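Local structure of uncharacterized HTH-type transcriptional regulator HI_0893 (Haemophilus influenzae, 3QKX) at residues M88-W93 against S177-S182. The protein probably binds DNA at regulatory sites as a dimeric transcription factor of the TetR family. Residues are numbered along the deposited sequence; the frame is centred on the assembly and turned at random. Where two conformers were deposited one is given.
Sequences MWKNIW and SVIERS. With SO4 (sulfate ion), chain D; SO4 (sulfate ion), chain F.
Trp89 carries its CG trans to the backbone N (chi1 -160°), which sends the indole across to helix 172-184, while Ile179, with CG1 beside its own backbone N, brings that branch over the ring. The encounter illustrates how one large aromatic side chain can bridge two helices where the axes of segments 88-93 and 177-182 come no closer than 11.0 Å. Ile179 CG1 lies over one face of the indole, 3.5 Å from Trp89 CD2, and is displaced toward the rim. It makes a CH-pi contact with the five-membered ring, 28° off the normal, and Ile179 CD1 continues outward to Trp89 CE3 at 3.8 Å. The same methyl also meets the aliphatic root of Lys90, with CD1 4.1 Å from Lys90 CG, so the isoleucine spans two consecutive residues. Val178 adds a methyl at the benzo end, CG1 meeting the ring obliquely 3.8 Å from Trp89 CZ2, with the two side chains crossing at about a right angle. The union is apolar; the indole N-H instead hydrogen-bonds to Thr155, a link to helix 154-165 that should restrict rotation of the ring. Ser182 OG, 4.2 Å from Trp89 CD1, hydrogen-bonds to Tyr85 on the helix that carries the tryptophan. Arg181 holds a sulfate ion, probably from the crystallisation liquor, in a two-pronged manner, NE to O3 and NH2 to O2, the latter at 2.7 Å, and Ser177 OG shares O3. Arg181 NH1 turns to the backbone carbonyls of Ala185 and Gln187 of the second subunit, and Val178 packs on Ile147 of that chain. Helices 81-98 and 172-184 are thus joined beside the subunit interface, an arrangement in keeping with the all-helical C-terminal domain through which TetR-family regulators dimerise.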
# COMPACT_ATOMS: atom_id res chain seq x y z
N MSE A 88 -6.09 18.39 0.67
CA MSE A 88 -6.24 17.07 0.06
C MSE A 88 -5.64 15.99 0.96
O MSE A 88 -6.20 14.92 1.09
CB MSE A 88 -5.59 17.02 -1.34
CG MSE A 88 -6.44 17.65 -2.42
SE MSE A 88 -5.71 17.31 -4.20
CE MSE A 88 -4.08 18.39 -4.11
N TRP A 89 -4.50 16.28 1.58
CA TRP A 89 -3.88 15.33 2.52
C TRP A 89 -4.84 15.03 3.67
O TRP A 89 -5.08 13.88 3.99
CB TRP A 89 -2.57 15.90 3.07
CG TRP A 89 -1.67 14.85 3.63
CD1 TRP A 89 -0.62 14.27 3.00
CD2 TRP A 89 -1.73 14.28 4.93
NE1 TRP A 89 -0.04 13.34 3.81
CE2 TRP A 89 -0.71 13.31 5.00
CE3 TRP A 89 -2.58 14.45 6.04
CZ2 TRP A 89 -0.49 12.56 6.12
CZ3 TRP A 89 -2.36 13.69 7.14
CH2 TRP A 89 -1.32 12.76 7.18
N LYS A 90 -5.37 16.08 4.28
CA LYS A 90 -6.27 15.97 5.42
C LYS A 90 -7.57 15.28 5.04
O LYS A 90 -8.12 14.47 5.81
CB LYS A 90 -6.60 17.35 5.99
CG LYS A 90 -5.43 18.09 6.61
CD LYS A 90 -5.72 19.57 6.67
CE LYS A 90 -6.30 19.99 8.03
NZ LYS A 90 -6.61 21.45 8.07
N ASN A 91 -8.07 15.60 3.85
CA ASN A 91 -9.27 14.93 3.35
C ASN A 91 -9.07 13.43 3.33
O ASN A 91 -9.93 12.70 3.79
CB ASN A 91 -9.62 15.36 1.94
CG ASN A 91 -10.13 16.80 1.84
OD1 ASN A 91 -10.59 17.39 2.81
ND2 ASN A 91 -10.02 17.37 0.65
N ILE A 92 -7.93 12.97 2.82
CA ILE A 92 -7.66 11.54 2.75
C ILE A 92 -7.49 10.96 4.13
O ILE A 92 -8.03 9.90 4.42
CB ILE A 92 -6.39 11.23 1.93
CG1 ILE A 92 -6.58 11.63 0.46
CG2 ILE A 92 -6.06 9.75 1.99
CD1 ILE A 92 -5.30 11.36 -0.42
N TRP A 93 -6.73 11.65 4.98
CA TRP A 93 -6.40 11.18 6.33
C TRP A 93 -7.64 10.98 7.16
O TRP A 93 -7.87 9.90 7.71
CB TRP A 93 -5.45 12.16 7.02
CG TRP A 93 -5.23 11.88 8.46
CD1 TRP A 93 -5.78 12.53 9.53
CD2 TRP A 93 -4.41 10.85 9.00
NE1 TRP A 93 -5.35 11.97 10.69
CE2 TRP A 93 -4.51 10.94 10.40
CE3 TRP A 93 -3.61 9.86 8.45
CZ2 TRP A 93 -3.84 10.08 11.24
CZ3 TRP A 93 -2.94 9.00 9.31
CH2 TRP A 93 -3.06 9.12 10.68
N SER A 177 4.05 17.98 10.14
CA SER A 177 5.39 17.61 9.68
C SER A 177 5.32 16.71 8.46
O SER A 177 5.94 17.01 7.47
CB SER A 177 6.20 16.95 10.79
OG SER A 177 6.88 17.92 11.57
N VAL A 178 4.50 15.67 8.51
CA VAL A 178 4.34 14.77 7.35
C VAL A 178 3.72 15.47 6.14
O VAL A 178 4.15 15.27 5.01
CB VAL A 178 3.51 13.52 7.67
CG1 VAL A 178 3.32 12.71 6.45
CG2 VAL A 178 4.17 12.69 8.76
N ILE A 179 2.72 16.32 6.38
CA ILE A 179 2.13 17.10 5.28
C ILE A 179 3.18 17.98 4.60
O ILE A 179 3.30 17.97 3.41
CB ILE A 179 0.99 18.00 5.75
CG1 ILE A 179 -0.25 17.19 6.06
CG2 ILE A 179 0.63 19.01 4.65
CD1 ILE A 179 -1.31 17.97 6.91
N GLU A 180 3.91 18.72 5.39
CA GLU A 180 4.92 19.65 4.89
C GLU A 180 6.09 18.95 4.24
O GLU A 180 6.61 19.41 3.23
CB GLU A 180 5.42 20.54 6.02
CG GLU A 180 6.32 21.69 5.54
CD GLU A 180 7.80 21.34 5.49
OE1 GLU A 180 8.32 20.77 6.49
OE2 GLU A 180 8.45 21.64 4.46
N ARG A 181 6.52 17.85 4.83
CA ARG A 181 7.68 17.13 4.31
C ARG A 181 7.35 16.34 3.06
O ARG A 181 8.17 16.28 2.15
CB ARG A 181 8.25 16.23 5.38
CG ARG A 181 8.99 17.04 6.41
CD ARG A 181 9.46 16.23 7.55
NE ARG A 181 10.29 17.02 8.44
CZ ARG A 181 11.56 17.38 8.21
NH1 ARG A 181 12.18 17.03 7.08
NH2 ARG A 181 12.21 18.09 9.12
N SER A 182 6.16 15.75 2.99
CA SER A 182 5.74 15.05 1.76
C SER A 182 5.58 16.05 0.58
O SER A 182 5.91 15.73 -0.57
CB SER A 182 4.45 14.30 1.99
OG SER A 182 3.43 15.21 2.27
S SO4 D . 10.14 19.45 11.21
O1 SO4 D . 10.81 20.49 10.42
O2 SO4 D . 11.09 18.40 11.60
O3 SO4 D . 9.00 18.91 10.47
O4 SO4 D . 9.64 20.04 12.45
S SO4 F . -6.09 25.39 9.34
O1 SO4 F . -6.95 25.41 8.16
O2 SO4 F . -4.74 25.85 9.01
O3 SO4 F . -6.04 24.02 9.87
O4 SO4 F . -6.62 26.27 10.38